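PDB 4O9D: Rik1-associated factor 1 from Schizosaccharomyces pombe, which forms part of the Clr4 methyltransferase complex, which contributes to establishing heterochromatin by methylating histone H3, a mark promoted by the complex's own ubiquitylation of H3. Local coordinates for residues A[112-117]-A[123-128]; A[144-149]-A[154-159]; A[292-297]-A[342-347]. All blocks are in the same frame, centred on the assembly; numbering follows the deposited sequence.

Contact 1. Residues A[112-117]-A[123-128]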
loop_
_atom_site.group_PDB
_atom_site.type_symbol
_atom_site.label_atom_id
_atom_site.label_comp_id
_atom_site.label_asym_id
_atom_site.label_seq_id
_atom_site.Cartn_x
_atom_site.Cartn_y
_atom_site.Cartn_z
ATOM N N ALA A 112 -6.032 3.596 -16.041
ATOM C CA ALA A 112 -7.359 4.118 -15.697
ATOM C C ALA A 112 -7.637 4.082 -14.197
ATOM O O ALA A 112 -7.196 3.174 -13.515
ATOM C CB ALA A 112 -8.458 3.340 -16.469
ATOM N N VAL A 113 -8.340 5.092 -13.682
ATOM C CA VAL A 113 -8.931 4.984 -12.369
ATOM C C VAL A 113 -10.430 4.638 -12.538
ATOM O O VAL A 113 -11.136 5.325 -13.287
ATOM C CB VAL A 113 -8.799 6.308 -11.580
ATOM C CG1 VAL A 113 -9.328 6.121 -10.184
ATOM C CG2 VAL A 113 -7.335 6.768 -11.520
ATOM N N LYS A 114 -10.909 3.595 -11.861
ATOM C CA LYS A 114 -12.338 3.217 -11.924
ATOM C C LYS A 114 -13.022 3.302 -10.564
ATOM O O LYS A 114 -12.379 3.206 -9.499
ATOM C CB LYS A 114 -12.528 1.822 -12.540
ATOM C CG LYS A 114 -12.115 1.774 -14.025
ATOM C CD LYS A 114 -12.126 0.367 -14.647
ATOM C CE LYS A 114 -11.758 0.393 -16.146
ATOM N NZ LYS A 114 -11.941 -0.937 -16.809
ATOM N N VAL A 115 -14.335 3.489 -10.617
ATOM C CA VAL A 115 -15.161 3.642 -9.427
ATOM C C VAL A 115 -16.290 2.599 -9.495
ATOM O O VAL A 115 -17.067 2.610 -10.456
ATOM C CB VAL A 115 -15.794 5.062 -9.386
ATOM C CG1 VAL A 115 -16.674 5.208 -8.160
ATOM C CG2 VAL A 115 -14.715 6.131 -9.417
ATOM N N TRP A 116 -16.384 1.722 -8.491
ATOM C CA TRP A 116 -17.357 0.628 -8.499
ATOM C C TRP A 116 -18.340 0.741 -7.323
ATOM O O TRP A 116 -17.955 1.125 -6.224
ATOM C CB TRP A 116 -16.651 -0.740 -8.396
ATOM C CG TRP A 116 -15.442 -0.926 -9.261
ATOM C CD1 TRP A 116 -14.151 -0.577 -8.951
ATOM C CD2 TRP A 116 -15.386 -1.538 -10.563
ATOM N NE1 TRP A 116 -13.303 -0.918 -9.985
ATOM C CE2 TRP A 116 -14.038 -1.500 -10.987
ATOM C CE3 TRP A 116 -16.348 -2.095 -11.420
ATOM C CZ2 TRP A 116 -13.633 -1.992 -12.224
ATOM C CZ3 TRP A 116 -15.942 -2.591 -12.636
ATOM C CH2 TRP A 116 -14.601 -2.528 -13.036
ATOM N N ASP A 117 -19.603 0.371 -7.525
ATOM C CA ASP A 117 -20.521 0.340 -6.392
ATOM C C ASP A 117 -20.437 -1.041 -5.729
ATOM O O ASP A 117 -19.742 -1.939 -6.221
ATOM C CB ASP A 117 -21.964 0.729 -6.786
ATOM C CG ASP A 117 -22.650 -0.304 -7.685
ATOM O OD1 ASP A 117 -22.300 -1.506 -7.644
ATOM O OD2 ASP A 117 -23.570 0.096 -8.438
ATOM N N CYS A 123 -19.347 2.735 -11.895
ATOM C CA CYS A 123 -20.048 4.029 -11.768
ATOM C C CYS A 123 -19.261 5.237 -12.305
ATOM O O CYS A 123 -19.830 6.264 -12.655
ATOM C CB CYS A 123 -20.382 4.283 -10.293
ATOM S SG CYS A 123 -21.457 2.994 -9.552
ATOM N N GLY A 124 -17.945 5.129 -12.357
ATOM C CA GLY A 124 -17.132 6.261 -12.760
ATOM C C GLY A 124 -15.815 5.824 -13.355
ATOM O O GLY A 124 -15.320 4.717 -13.081
ATOM N N ILE A 125 -15.221 6.692 -14.161
ATOM C CA ILE A 125 -13.951 6.351 -14.775
ATOM C C ILE A 125 -13.152 7.588 -15.079
ATOM O O ILE A 125 -13.707 8.597 -15.513
ATOM C CB ILE A 125 -14.152 5.501 -16.047
ATOM C CG1 ILE A 125 -12.794 5.096 -16.625
ATOM C CG2 ILE A 125 -15.006 6.261 -17.083
ATOM C CD1 ILE A 125 -12.856 4.023 -17.669
ATOM N N PHE A 126 -11.846 7.525 -14.844
ATOM C CA PHE A 126 -10.952 8.642 -15.186
ATOM C C PHE A 126 -9.916 8.144 -16.200
ATOM O O PHE A 126 -9.094 7.284 -15.876
ATOM C CB PHE A 126 -10.297 9.193 -13.910
ATOM C CG PHE A 126 -9.450 10.417 -14.116
ATOM C CD1 PHE A 126 -9.990 11.592 -14.639
ATOM C CD2 PHE A 126 -8.105 10.411 -13.731
ATOM C CE1 PHE A 126 -9.207 12.731 -14.794
ATOM C CE2 PHE A 126 -7.314 11.541 -13.886
ATOM C CZ PHE A 126 -7.868 12.709 -14.428
ATOM N N ASN A 127 -9.997 8.666 -17.429
ATOM C CA ASN A 127 -9.203 8.181 -18.561
ATOM C C ASN A 127 -8.031 9.083 -18.984
ATOM O O ASN A 127 -7.229 8.702 -19.840
ATOM C CB ASN A 127 -10.109 7.987 -19.791
ATOM C CG ASN A 127 -10.897 6.703 -19.737
ATOM O OD1 ASN A 127 -10.391 5.669 -19.291
ATOM N ND2 ASN A 127 -12.149 6.757 -20.181
ATOM N N ALA A 128 -7.921 10.264 -18.395
ATOM C CA ALA A 128 -6.848 11.188 -18.773
ATOM C C ALA A 128 -5.423 10.621 -18.628
ATOM O O ALA A 128 -4.556 10.919 -19.446
ATOM C CB ALA A 128 -6.979 12.490 -18.000
#
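Val113 and Phe126 hold their first torsions almost identically: CG1 of the valine (chi1 -176°) and CG of the phenylalanine (chi1 -175°) each lie trans to their own backbone N. The valine torsion leaves CG2 beside its own N and at the edge of the phenyl ring, near the ring plane, while the ring itself leads away. The setting is the hairpin of strands 113-117 and 122-126, the last two strands of a WD40 propeller blade; Trp116 and Asp117 form the Trp-Asp dipeptide that gives the repeat its name. Segment axes at 174° show the strands to be nearly antiparallel. Val113 and Phe126 are a hydrogen-bonded pair, Phe126 N reaching Val113 O at 2.8 Å and Val113 N returning to Phe126 O at 3.2 Å; this pairing, on one side of the sheet, brings Val113 CB to 4.0 Å from Phe126 CB.

Further along, the pattern breaks into a classic beta bulge, as Cys123 and Gly124 both face Val115. Val115 O takes two donors: Cys123 N at 2.7 Å, almost in line with the carbonyl bond, and Gly124 N at 3.3 Å, tilted from the carbonyl plane. Val115 N closes the site on Gly124 O at 2.9 Å. Val115 also spreads CB and CG2 over the backbone of Gly124, which offers no side chain of its own.

On the other face, Lys114 and Ile125 run side by side, pointing the same way, with Lys114 CE 4.1 Å from Ile125 CD1; the extended lysine chain carries NZ on to the carbonyl of Ser77. At the turn end, Asp117 is held through its carboxylate by Glu119 N and Asn121 ND2, and its CB packs 3.6 Å from Cys123 SG.

Contact 2. Residues A[144-149]-A[154-159]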
loop_
_atom_site.group_PDB
_atom_site.type_symbol
_atom_site.label_atom_id
_atom_site.label_comp_id
_atom_site.label_asym_id
_atom_site.label_seq_id
_atom_site.Cartn_x
_atom_site.Cartn_y
_atom_site.Cartn_z
ATOM N N LEU A 144 -9.860 11.992 -3.920
ATOM C CA LEU A 144 -8.975 10.894 -4.316
ATOM C C LEU A 144 -7.685 11.397 -5.001
ATOM O O LEU A 144 -7.754 12.106 -6.010
ATOM C CB LEU A 144 -9.735 9.938 -5.226
ATOM C CG LEU A 144 -8.974 8.704 -5.718
ATOM C CD1 LEU A 144 -8.740 7.764 -4.590
ATOM C CD2 LEU A 144 -9.746 8.012 -6.850
ATOM N N ALA A 145 -6.519 11.069 -4.440
ATOM C CA ALA A 145 -5.264 11.454 -5.079
ATOM C C ALA A 145 -4.716 10.284 -5.864
ATOM O O ALA A 145 -4.798 9.121 -5.437
ATOM C CB ALA A 145 -4.246 11.983 -4.055
ATOM N N VAL A 146 -4.180 10.587 -7.036
ATOM C CA VAL A 146 -3.744 9.574 -7.953
ATOM C C VAL A 146 -2.285 9.824 -8.320
ATOM O O VAL A 146 -1.947 10.938 -8.705
ATOM C CB VAL A 146 -4.589 9.636 -9.204
ATOM C CG1 VAL A 146 -4.245 8.500 -10.125
ATOM C CG2 VAL A 146 -6.072 9.589 -8.800
ATOM N N ALA A 147 -1.426 8.804 -8.206
ATOM C CA ALA A 147 -0.042 8.948 -8.651
ATOM C C ALA A 147 0.179 8.127 -9.917
ATOM O O ALA A 147 -0.028 6.915 -9.940
ATOM C CB ALA A 147 0.957 8.557 -7.534
ATOM N N CYS A 148 0.621 8.802 -10.975
ATOM C CA CYS A 148 0.707 8.176 -12.291
ATOM C C CYS A 148 2.155 8.062 -12.766
ATOM O O CYS A 148 2.993 8.926 -12.482
ATOM C CB CYS A 148 -0.130 8.978 -13.305
ATOM S SG CYS A 148 -0.034 8.327 -14.994
ATOM N N LYS A 149 2.425 6.993 -13.507
ATOM C CA LYS A 149 3.737 6.728 -14.060
ATOM C C LYS A 149 4.203 7.846 -14.993
ATOM O O LYS A 149 5.410 8.044 -15.162
ATOM C CB LYS A 149 3.717 5.381 -14.795
ATOM C CG LYS A 149 5.092 4.808 -15.142
ATOM C CD LYS A 149 5.000 3.360 -15.627
ATOM C CE LYS A 149 6.359 2.831 -16.066
ATOM N NZ LYS A 149 6.347 1.352 -16.317
ATOM N N TYR A 154 -2.925 13.351 -9.823
ATOM C CA TYR A 154 -4.251 13.916 -10.081
ATOM C C TYR A 154 -5.062 13.918 -8.771
ATOM O O TYR A 154 -4.849 13.058 -7.892
ATOM C CB TYR A 154 -4.960 13.087 -11.141
ATOM C CG TYR A 154 -4.189 12.916 -12.431
ATOM C CD1 TYR A 154 -4.301 13.849 -13.462
ATOM C CD2 TYR A 154 -3.373 11.815 -12.633
ATOM C CE1 TYR A 154 -3.597 13.697 -14.656
ATOM C CE2 TYR A 154 -2.677 11.646 -13.814
ATOM C CZ TYR A 154 -2.799 12.604 -14.832
ATOM O OH TYR A 154 -2.115 12.443 -16.011
ATOM N N LEU A 155 -5.925 14.923 -8.612
ATOM C CA LEU A 155 -6.909 14.946 -7.536
ATOM C C LEU A 155 -8.308 14.826 -8.169
ATOM O O LEU A 155 -8.666 15.628 -9.045
ATOM C CB LEU A 155 -6.817 16.241 -6.718
ATOM C CG LEU A 155 -5.546 16.525 -5.890
ATOM C CD1 LEU A 155 -5.679 17.910 -5.255
ATOM C CD2 LEU A 155 -5.301 15.426 -4.822
ATOM N N LEU A 156 -9.093 13.858 -7.714
ATOM C CA LEU A 156 -10.416 13.605 -8.286
ATOM C C LEU A 156 -11.514 13.660 -7.239
ATOM O O LEU A 156 -11.359 13.095 -6.167
ATOM C CB LEU A 156 -10.449 12.218 -8.925
ATOM C CG LEU A 156 -9.415 11.935 -10.004
ATOM C CD1 LEU A 156 -9.504 10.488 -10.492
ATOM C CD2 LEU A 156 -9.596 12.911 -11.150
ATOM N N SER A 157 -12.627 14.329 -7.529
ATOM C CA SER A 157 -13.775 14.234 -6.629
ATOM C C SER A 157 -14.895 13.436 -7.277
ATOM O O SER A 157 -14.958 13.326 -8.508
ATOM C CB SER A 157 -14.267 15.610 -6.177
ATOM O OG SER A 157 -15.035 16.239 -7.172
ATOM N N THR A 158 -15.750 12.838 -6.451
ATOM C CA THR A 158 -16.799 11.948 -6.959
ATOM C C THR A 158 -18.145 12.271 -6.329
ATOM O O THR A 158 -18.205 12.621 -5.156
ATOM C CB THR A 158 -16.478 10.436 -6.674
ATOM O OG1 THR A 158 -16.415 10.198 -5.254
ATOM C CG2 THR A 158 -15.159 10.035 -7.313
ATOM N N ASP A 159 -19.225 12.142 -7.100
ATOM C CA ASP A 159 -20.561 12.305 -6.534
ATOM C C ASP A 159 -20.795 11.358 -5.363
ATOM O O ASP A 159 -20.556 10.162 -5.470
ATOM C CB ASP A 159 -21.636 12.059 -7.584
ATOM C CG ASP A 159 -23.017 12.496 -7.102
ATOM O OD1 ASP A 159 -23.636 11.758 -6.299
ATOM O OD2 ASP A 159 -23.459 13.601 -7.496
#
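Tyr154 O receives the shortest bond between these segments, 2.7 Å from Val146 N. The N-H is clearly bent away from the line to the oxygen (148° at the hydrogen), but the donor lies in the carbonyl plane. The same oxygen is met by Ala145 CA at 3.3 Å, a CA-H contact that adds a second, weaker hold. Tyr154 N completes the hydrogen-bonded pair by donating to Val146 O at 2.8 Å. At the next hydrogen-bonded pair, two residues along, Leu144 and Leu156 exchange bonds the same way, Leu144 N to Leu156 O at 2.9 Å and the reverse bond from Leu156 N to Leu144 O at 2.8 Å.

The two strands, 144-148 and 153-158, are the middle pair of a four-stranded beta-propeller blade, and the segment axes make 147°, antiparallel with a marked twist. Both faces of the hairpin are buried. On one, Ala145 CB touches Leu155 CD2 at 3.7 Å; Phe188 of strand 182-189 in the next blade covers both, and Ile186 adds to the cover of Ala145. The other face holds Leu144, Val146, Tyr154 and Leu156. There the Val146 and Leu156 side chains cross at a slant, the CG2 methyl of the valine 3.9 Å from CD1 of the leucine.

Tyr154 sets its CG beside its own backbone N (chi1 -55°), which swings the ring along the sheet towards Cys148. The ring is met at its edge, near its plane: Cys148 CB lies 3.7 Å from Tyr154 CE2, and Val146 CB lies at the same rim. Beyond the hairpin, the ring packs edge-to-face with Phe126 of the preceding blade, and its OH is hydrogen-bonded to Asn150 ND2.

Contact 3. Residues A[292-297]-A[342-347]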
loop_
_atom_site.group_PDB
_atom_site.type_symbol
_atom_site.label_atom_id
_atom_site.label_comp_id
_atom_site.label_asym_id
_atom_site.label_seq_id
_atom_site.Cartn_x
_atom_site.Cartn_y
_atom_site.Cartn_z
ATOM N N LEU A 292 10.047 4.603 17.192
ATOM C CA LEU A 292 10.898 3.715 16.410
ATOM C C LEU A 292 10.593 3.871 14.929
ATOM O O LEU A 292 9.461 4.154 14.541
ATOM C CB LEU A 292 10.731 2.249 16.821
ATOM C CG LEU A 292 10.905 1.932 18.316
ATOM C CD1 LEU A 292 10.659 0.458 18.575
ATOM C CD2 LEU A 292 12.295 2.323 18.825
ATOM N N VAL A 293 11.626 3.627 14.132
ATOM C CA VAL A 293 11.573 3.698 12.698
ATOM C C VAL A 293 12.129 2.390 12.145
ATOM O O VAL A 293 13.075 1.821 12.709
ATOM C CB VAL A 293 12.417 4.883 12.229
ATOM C CG1 VAL A 293 12.557 4.865 10.718
ATOM C CG2 VAL A 293 11.806 6.187 12.779
ATOM N N THR A 294 11.521 1.889 11.065
ATOM C CA THR A 294 11.912 0.589 10.512
ATOM C C THR A 294 12.152 0.685 9.018
ATOM O O THR A 294 11.609 1.551 8.353
ATOM C CB THR A 294 10.809 -0.479 10.749
ATOM O OG1 THR A 294 9.693 -0.245 9.863
ATOM C CG2 THR A 294 10.342 -0.446 12.183
ATOM N N SER A 295 12.946 -0.242 8.496
ATOM C CA SER A 295 13.225 -0.325 7.065
ATOM C C SER A 295 13.297 -1.805 6.662
ATOM O O SER A 295 14.225 -2.525 7.080
ATOM C CB SER A 295 14.570 0.347 6.765
ATOM O OG SER A 295 14.948 0.130 5.418
ATOM N N SER A 296 12.320 -2.272 5.888
ATOM C CA SER A 296 12.276 -3.685 5.506
ATOM C C SER A 296 12.655 -3.817 4.047
ATOM O O SER A 296 12.124 -3.106 3.170
ATOM C CB SER A 296 10.892 -4.313 5.728
ATOM O OG SER A 296 10.363 -4.056 7.017
ATOM N N GLY A 297 13.552 -4.745 3.747
ATOM C CA GLY A 297 14.086 -4.773 2.397
ATOM C C GLY A 297 13.978 -6.075 1.662
ATOM O O GLY A 297 13.443 -7.071 2.177
ATOM N N ALA A 342 4.839 -5.370 6.288
ATOM C CA ALA A 342 5.436 -4.758 7.465
ATOM C C ALA A 342 4.449 -3.775 8.085
ATOM O O ALA A 342 4.229 -2.705 7.536
ATOM C CB ALA A 342 6.749 -4.048 7.099
ATOM N N GLN A 343 3.857 -4.149 9.220
ATOM C CA GLN A 343 2.812 -3.327 9.841
ATOM C C GLN A 343 2.819 -3.469 11.341
ATOM O O GLN A 343 3.052 -4.565 11.881
ATOM C CB GLN A 343 1.409 -3.740 9.337
ATOM C CG GLN A 343 1.097 -3.335 7.900
ATOM C CD GLN A 343 -0.394 -3.399 7.574
ATOM O OE1 GLN A 343 -1.201 -3.895 8.365
ATOM N NE2 GLN A 343 -0.765 -2.885 6.399
ATOM N N TRP A 344 2.510 -2.370 12.008
ATOM C CA TRP A 344 2.213 -2.394 13.426
ATOM C C TRP A 344 0.763 -2.774 13.667
ATOM O O TRP A 344 -0.162 -2.298 12.993
ATOM C CB TRP A 344 2.538 -1.044 14.058
ATOM C CG TRP A 344 4.018 -0.739 13.923
ATOM C CD1 TRP A 344 4.647 -0.195 12.837
ATOM C CD2 TRP A 344 5.039 -0.990 14.895
ATOM N NE1 TRP A 344 6.003 -0.073 13.083
ATOM C CE2 TRP A 344 6.266 -0.565 14.335
ATOM C CE3 TRP A 344 5.039 -1.544 16.187
ATOM C CZ2 TRP A 344 7.466 -0.668 15.019
ATOM C CZ3 TRP A 344 6.233 -1.626 16.870
ATOM C CH2 TRP A 344 7.431 -1.207 16.291
ATOM N N GLN A 345 0.591 -3.705 14.596
ATOM C CA GLN A 345 -0.719 -4.106 15.079
ATOM C C GLN A 345 -1.558 -2.870 15.383
ATOM O O GLN A 345 -1.199 -2.077 16.252
ATOM C CB GLN A 345 -0.530 -4.920 16.368
ATOM C CG GLN A 345 -1.740 -4.917 17.294
ATOM C CD GLN A 345 -2.548 -6.183 17.167
ATOM O OE1 GLN A 345 -2.124 -7.250 17.611
ATOM N NE2 GLN A 345 -3.712 -6.081 16.536
ATOM N N PRO A 346 -2.686 -2.699 14.685
ATOM C CA PRO A 346 -3.427 -1.497 15.057
ATOM C C PRO A 346 -3.858 -1.568 16.519
ATOM O O PRO A 346 -4.196 -2.648 17.018
ATOM C CB PRO A 346 -4.622 -1.502 14.098
ATOM C CG PRO A 346 -4.172 -2.354 12.942
ATOM C CD PRO A 346 -3.335 -3.441 13.598
ATOM N N LYS A 347 -3.790 -0.432 17.205
ATOM C CA LYS A 347 -4.263 -0.332 18.576
ATOM C C LYS A 347 -3.315 -1.025 19.574
ATOM O O LYS A 347 -3.572 -1.004 20.771
ATOM C CB LYS A 347 -5.680 -0.914 18.676
ATOM C CG LYS A 347 -6.677 -0.266 17.698
ATOM C CD LYS A 347 -7.709 -1.258 17.173
ATOM C CE LYS A 347 -8.618 -1.756 18.284
ATOM N NZ LYS A 347 -10.049 -1.837 17.848
#
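Thr294 and Trp344 run past one another in opposite directions, with the threonine methyl at the benzo ring of the indole. Thr294 CG2 lies 4.0 Å from Trp344 CZ2, at the indole edge and near the ring plane. The threonine's chi1 of 74° explains the approach: it wedges OG1 between the backbone N and the carbonyl carbon, and places the methyl beside the N. Leu292 meets the neighbouring ring atom at a slant, with Leu292 CD1 4.3 Å from Trp344 CH2. The indole is thus touched at adjacent atoms by two residues from the same side of strand 292-297.

This is an interface between blades of the propeller. Strand 292-297, the second of its blade in WD 2, packs against 341-344, the first strand of the next blade in WD 3. The segment axes come no closer than 9.1 Å, at 155°, a spacing for side-chain packing and too wide for backbone pairing; accordingly, the segments share no hydrogen bond.

The polar ends are satisfied by other partners. Thr285 OG1, on the strand next to 292-297, is bonded both to Thr294 OG1 and to Trp344 NE1, so a single hydroxyl ties the indole to the blade it leans on. Phe351, from the tryptophan's own blade, meets the indole with ring planes at about 40° and also touches Thr294. Farther along, Ala342 CB presses on Ser296 OG at 3.6 Å, a packing contact, while that hydroxyl is hydrogen-bonded to Thr302 OG1.

The eight sheets of the chain form the blades of a beta-propeller, the C-terminal domain of the protein, and the contacts follow one another along the chain without interleaving. Contacts 1 and 2 lie in consecutive blades, centres about 10 Å apart, and touch: Phe126 CD2 comes 3.5 Å from Leu156 CD1, and Val113 CG2 packs 3.8 Å from Val146 CG1. Contact 3 lies across the chain's centre, its centre about 32 Å from that of contact 1 and about 27 Å from that of contact 2. Contacts 1 and 2 build blades; their mutual packing and contact 3 join neighbouring blades. Strand 21-26 pairs with 403-407, joining the two ends of the chain.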